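Local coordinates for multisubunit Na+/H+ antiporter, F subunit (Anoxybacillus flavithermus, PDB 6Z16), which is a small membrane subunit of a multisubunit antiporter complex that probably takes part in exchanging sodium ions for protons across the cell membrane, at residues L10-V21 against A33-I44. Numbering follows the deposited sequence.
Sequences LSLAMVGFLYRV and ALDAMGITLAGI. With PTY (phosphatidylethanolamine), chain B.
Met14 and Met37 cross at about a right angle midway along two antiparallel membrane helices, and each serves as a knob in a hole of the other helix, an example of how flexible thioether chains can fill an apolar interface. Their CG atoms lie 3.7 Å apart. Both chains leave CB with CG anti to the backbone N (chi1 -177° in Met14, -165° in Met37) and bend at chi3; Met14 CE thereby reaches among Met37, Thr40, Leu41 and Ile44, while Met37 CE settles against the backbone of Phe17 and Leu18, with Val21 beside it.

The third knob is Phe17: the methyl of Ala36 sits over the centre of one face of its ring, in a CH-pi contact with CB 3.6 Å from the ring centroid. Close by, Thr40 OG1 gives its hydrogen to Ala36 O (2.7 Å), which also accepts Thr40 N from the opposite face of its plane; with OG1 held there, CG2 is left pointing at Leu10, 3.6 Å from Leu10 O. At Ala33 the backbones come nearest, its CA 5.1 Å from that of Phe17, and its methyl lies against Phe17 O and Val21.

Against this protein-packed side stands a lipid-filled one. There the acyl chains of a phosphatidylethanolamine run past Leu18, Leu34 and both sulfurs, with Met37 SD 3.7 Å from lipid C29.

Helices 3-22 and 27-52 thus form a hairpin, in which the axes of segments 10-21 and 33-44 approach to 8.8 Å. Another antiporter subunit packs on Phe17 and Ala36, and helix 58-79 of the same chain meets helix 27-52 through Asp35 and Ala42.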
loop_
_atom_site.group_PDB
_atom_site.type_symbol
_atom_site.label_atom_id
_atom_site.label_comp_id
_atom_site.label_asym_id
_atom_site.label_seq_id
_atom_site.Cartn_x
_atom_site.Cartn_y
_atom_site.Cartn_z
ATOM N N LEU F 10 30.045 -1.153 31.973
ATOM C CA LEU F 10 28.644 -1.070 32.386
ATOM C C LEU F 10 28.426 -1.595 33.800
ATOM O O LEU F 10 27.553 -1.089 34.517
ATOM C CB LEU F 10 27.754 -1.841 31.419
ATOM C CG LEU F 10 27.543 -1.266 30.026
ATOM C CD1 LEU F 10 26.745 -2.243 29.229
ATOM C CD2 LEU F 10 26.817 0.050 30.111
ATOM N N SER F 11 29.207 -2.592 34.219
ATOM C CA SER F 11 29.084 -3.119 35.573
ATOM C C SER F 11 29.551 -2.099 36.602
ATOM O O SER F 11 28.891 -1.898 37.629
ATOM C CB SER F 11 29.879 -4.415 35.689
ATOM O OG SER F 11 29.382 -5.388 34.790
ATOM N N LEU F 12 30.668 -1.421 36.326
ATOM C CA LEU F 12 31.121 -0.352 37.210
ATOM C C LEU F 12 30.170 0.840 37.185
ATOM O O LEU F 12 29.996 1.514 38.208
ATOM C CB LEU F 12 32.535 0.081 36.827
ATOM C CG LEU F 12 33.618 -0.992 36.961
ATOM C CD1 LEU F 12 34.943 -0.483 36.436
ATOM C CD2 LEU F 12 33.752 -1.474 38.391
ATOM N N ALA F 13 29.511 1.086 36.050
ATOM C CA ALA F 13 28.501 2.137 35.995
ATOM C C ALA F 13 27.289 1.795 36.853
ATOM O O ALA F 13 26.744 2.665 37.543
ATOM C CB ALA F 13 28.079 2.381 34.550
ATOM N N MET F 14 26.864 0.530 36.828
ATOM C CA MET F 14 25.761 0.085 37.675
ATOM C C MET F 14 26.130 0.134 39.151
ATOM O O MET F 14 25.282 0.462 39.987
ATOM C CB MET F 14 25.337 -1.323 37.264
ATOM C CG MET F 14 24.151 -1.868 38.024
ATOM S SD MET F 14 23.614 -3.473 37.422
ATOM C CE MET F 14 22.801 -2.978 35.911
ATOM N N VAL F 15 27.394 -0.146 39.483
ATOM C CA VAL F 15 27.872 0.039 40.854
ATOM C C VAL F 15 27.828 1.517 41.249
ATOM O O VAL F 15 27.477 1.857 42.387
ATOM C CB VAL F 15 29.279 -0.573 41.003
ATOM C CG1 VAL F 15 29.914 -0.224 42.336
ATOM C CG2 VAL F 15 29.196 -2.081 40.880
ATOM N N GLY F 16 28.128 2.419 40.311
ATOM C CA GLY F 16 28.032 3.844 40.610
ATOM C C GLY F 16 26.607 4.323 40.840
ATOM O O GLY F 16 26.338 5.094 41.774
ATOM N N PHE F 17 25.667 3.854 40.009
ATOM C CA PHE F 17 24.262 4.184 40.249
ATOM C C PHE F 17 23.749 3.532 41.527
ATOM O O PHE F 17 22.857 4.076 42.184
ATOM C CB PHE F 17 23.370 3.778 39.068
ATOM C CG PHE F 17 23.646 4.533 37.800
ATOM C CD1 PHE F 17 23.440 5.899 37.738
ATOM C CD2 PHE F 17 24.024 3.866 36.645
ATOM C CE1 PHE F 17 23.685 6.596 36.576
ATOM C CE2 PHE F 17 24.261 4.557 35.474
ATOM C CZ PHE F 17 24.087 5.921 35.440
ATOM N N LEU F 18 24.328 2.398 41.919
ATOM C CA LEU F 18 23.963 1.789 43.190
ATOM C C LEU F 18 24.501 2.600 44.363
ATOM O O LEU F 18 23.860 2.676 45.417
ATOM C CB LEU F 18 24.466 0.350 43.227
ATOM C CG LEU F 18 23.960 -0.623 44.288
ATOM C CD1 LEU F 18 23.916 -1.990 43.668
ATOM C CD2 LEU F 18 24.856 -0.662 45.509
ATOM N N TYR F 19 25.682 3.201 44.206
ATOM C CA TYR F 19 26.181 4.097 45.241
ATOM C C TYR F 19 25.295 5.323 45.375
ATOM O O TYR F 19 25.102 5.835 46.480
ATOM C CB TYR F 19 27.625 4.519 44.961
ATOM C CG TYR F 19 28.139 5.488 46.002
ATOM C CD1 TYR F 19 28.452 5.053 47.279
ATOM C CD2 TYR F 19 28.278 6.844 45.718
ATOM C CE1 TYR F 19 28.897 5.933 48.242
ATOM C CE2 TYR F 19 28.722 7.731 46.677
ATOM C CZ TYR F 19 29.032 7.269 47.934
ATOM O OH TYR F 19 29.481 8.146 48.889
ATOM N N ARG F 20 24.736 5.796 44.271
ATOM C CA ARG F 20 23.801 6.905 44.401
ATOM C C ARG F 20 22.434 6.460 44.924
ATOM O O ARG F 20 21.741 7.259 45.561
ATOM C CB ARG F 20 23.696 7.645 43.065
ATOM C CG ARG F 20 22.787 8.874 43.028
ATOM C CD ARG F 20 23.102 9.846 44.152
ATOM N NE ARG F 20 24.496 10.258 44.190
ATOM C CZ ARG F 20 25.039 10.905 45.208
ATOM N NH1 ARG F 20 26.313 11.244 45.184
ATOM N NH2 ARG F 20 24.290 11.227 46.247
ATOM N N VAL F 21 22.036 5.201 44.726
ATOM C CA VAL F 21 20.751 4.792 45.291
ATOM C C VAL F 21 20.874 4.473 46.783
ATOM O O VAL F 21 19.877 4.564 47.508
ATOM C CB VAL F 21 20.122 3.617 44.509
ATOM C CG1 VAL F 21 20.709 2.284 44.882
ATOM C CG2 VAL F 21 18.620 3.582 44.687
ATOM N N ALA F 33 18.459 7.026 40.024
ATOM C CA ALA F 33 19.489 5.996 40.026
ATOM C C ALA F 33 18.923 4.629 39.656
ATOM O O ALA F 33 19.560 3.875 38.914
ATOM C CB ALA F 33 20.168 5.949 41.390
ATOM N N LEU F 34 17.718 4.302 40.136
ATOM C CA LEU F 34 17.103 3.025 39.769
ATOM C C LEU F 34 16.700 2.990 38.299
ATOM O O LEU F 34 16.821 1.945 37.643
ATOM C CB LEU F 34 15.899 2.746 40.663
ATOM C CG LEU F 34 16.272 2.351 42.086
ATOM C CD1 LEU F 34 15.063 2.314 42.989
ATOM C CD2 LEU F 34 16.971 1.006 42.062
ATOM N N ASP F 35 16.226 4.123 37.767
ATOM C CA ASP F 35 15.887 4.219 36.347
ATOM C C ASP F 35 17.114 3.984 35.468
ATOM O O ASP F 35 17.083 3.173 34.526
ATOM C CB ASP F 35 15.280 5.592 36.064
ATOM C CG ASP F 35 14.591 5.673 34.711
ATOM O OD1 ASP F 35 14.558 4.667 33.970
ATOM O OD2 ASP F 35 14.064 6.758 34.389
ATOM N N ALA F 36 18.213 4.678 35.778
ATOM C CA ALA F 36 19.445 4.496 35.022
ATOM C C ALA F 36 20.029 3.104 35.208
ATOM O O ALA F 36 20.650 2.566 34.285
ATOM C CB ALA F 36 20.460 5.546 35.433
ATOM N N MET F 37 19.806 2.497 36.375
ATOM C CA MET F 37 20.288 1.148 36.631
ATOM C C MET F 37 19.538 0.131 35.784
ATOM O O MET F 37 20.137 -0.817 35.261
ATOM C CB MET F 37 20.123 0.850 38.115
ATOM C CG MET F 37 20.877 -0.328 38.638
ATOM S SD MET F 37 20.455 -0.498 40.377
ATOM C CE MET F 37 21.057 1.057 41.009
ATOM N N GLY F 38 18.229 0.335 35.608
ATOM C CA GLY F 38 17.464 -0.527 34.721
ATOM C C GLY F 38 17.864 -0.386 33.263
ATOM O O GLY F 38 17.975 -1.384 32.541
ATOM N N ILE F 39 18.103 0.849 32.816
ATOM C CA ILE F 39 18.543 1.057 31.435
ATOM C C ILE F 39 19.929 0.444 31.200
ATOM O O ILE F 39 20.198 -0.156 30.144
ATOM C CB ILE F 39 18.496 2.559 31.105
ATOM C CG1 ILE F 39 17.063 3.071 31.217
ATOM C CG2 ILE F 39 18.971 2.826 29.715
ATOM C CD1 ILE F 39 16.949 4.567 31.119
ATOM N N THR F 40 20.806 0.524 32.203
ATOM C CA THR F 40 22.109 -0.126 32.113
ATOM C C THR F 40 21.975 -1.647 32.089
ATOM O O THR F 40 22.747 -2.326 31.398
ATOM C CB THR F 40 22.978 0.331 33.285
ATOM O OG1 THR F 40 22.990 1.761 33.325
ATOM C CG2 THR F 40 24.406 -0.148 33.125
ATOM N N LEU F 41 20.984 -2.188 32.807
ATOM C CA LEU F 41 20.685 -3.616 32.726
ATOM C C LEU F 41 20.252 -4.019 31.320
ATOM O O LEU F 41 20.625 -5.093 30.833
ATOM C CB LEU F 41 19.603 -3.978 33.744
ATOM C CG LEU F 41 19.106 -5.421 33.776
ATOM C CD1 LEU F 41 20.233 -6.369 34.115
ATOM C CD2 LEU F 41 17.969 -5.562 34.768
ATOM N N ALA F 42 19.475 -3.160 30.655
ATOM C CA ALA F 42 19.096 -3.411 29.262
ATOM C C ALA F 42 20.318 -3.440 28.347
ATOM O O ALA F 42 20.406 -4.272 27.430
ATOM C CB ALA F 42 18.103 -2.354 28.785
ATOM N N GLY F 43 21.284 -2.557 28.604
ATOM C CA GLY F 43 22.530 -2.600 27.847
ATOM C C GLY F 43 23.345 -3.858 28.083
ATOM O O GLY F 43 23.948 -4.405 27.149
ATOM N N ILE F 44 23.376 -4.327 29.334
ATOM C CA ILE F 44 24.072 -5.568 29.669
ATOM C C ILE F 44 23.428 -6.752 28.960
ATOM O O ILE F 44 24.125 -7.645 28.457
ATOM C CB ILE F 44 24.109 -5.755 31.199
ATOM C CG1 ILE F 44 24.976 -4.675 31.835
ATOM C CG2 ILE F 44 24.652 -7.115 31.594
ATOM C CD1 ILE F 44 24.883 -4.630 33.319
HETATM C C1 PTY B . 15.932 3.056 49.467
HETATM C C2 PTY B . 12.407 7.912 53.230
HETATM C C3 PTY B . 13.583 7.305 52.434
HETATM O O4 PTY B . 16.830 2.110 50.091
HETATM C C5 PTY B . 15.062 3.293 51.829
HETATM C C6 PTY B . 15.058 3.823 50.422
HETATM O O7 PTY B . 13.709 3.657 49.891
HETATM C C8 PTY B . 13.290 4.521 48.954
HETATM O O10 PTY B . 13.901 5.499 48.624
HETATM C C11 PTY B . 11.963 4.100 48.397
HETATM C C12 PTY B . 11.591 4.772 47.086
HETATM C C13 PTY B . 12.472 4.367 45.920
HETATM C C14 PTY B . 12.405 2.892 45.580
HETATM C C15 PTY B . 11.017 2.398 45.212
HETATM C C16 PTY B . 10.993 0.934 44.805
HETATM C C17 PTY B . 11.776 0.638 43.546
HETATM C C18 PTY B . 12.173 -0.817 43.386
HETATM C C19 PTY B . 13.292 -0.990 42.385
HETATM C C20 PTY B . 13.899 -2.374 42.325
HETATM C C21 PTY B . 15.194 -2.399 41.534
HETATM C C22 PTY B . 15.098 -1.690 40.190
HETATM C C23 PTY B . 16.395 -1.682 39.400
HETATM C C24 PTY B . 16.970 -3.066 39.181
HETATM C C25 PTY B . 18.292 -3.075 38.440
HETATM C C26 PTY B . 19.011 -4.411 38.478
HETATM C C27 PTY B . 20.254 -4.415 39.350
HETATM C C28 PTY B . 19.987 -4.265 40.828
HETATM C C29 PTY B . 21.210 -3.859 41.603
HETATM C C30 PTY B . 18.079 2.517 50.316
HETATM C C31 PTY B . 19.023 1.358 50.306
HETATM O O30 PTY B . 18.393 3.665 50.465
HETATM C C32 PTY B . 18.931 0.591 48.994
HETATM C C33 PTY B . 19.785 -0.656 48.982
HETATM C C34 PTY B . 19.702 -1.460 47.697
HETATM C C35 PTY B . 20.577 -2.699 47.728
HETATM C C36 PTY B . 20.705 -3.417 46.399
HETATM C C37 PTY B . 21.820 -4.447 46.390
HETATM C C38 PTY B . 22.167 -4.972 45.014
HETATM C C39 PTY B . 23.485 -5.726 44.975
HETATM C C40 PTY B . 24.002 -5.997 43.572
HETATM C C41 PTY B . 23.068 -6.830 42.713
HETATM C C42 PTY B . 23.446 -6.839 41.242
HETATM C C43 PTY B . 22.398 -7.445 40.337
HETATM C C44 PTY B . 22.677 -7.224 38.870
HETATM P P1 PTY B . 14.722 5.234 53.686
HETATM O O11 PTY B . 13.618 5.890 52.746
HETATM O O12 PTY B . 15.628 6.366 54.157
HETATM O O13 PTY B . 14.106 4.439 54.767
HETATM O O14 PTY B . 15.603 4.308 52.701
HETATM N N1 PTY B . 12.202 9.301 52.807
#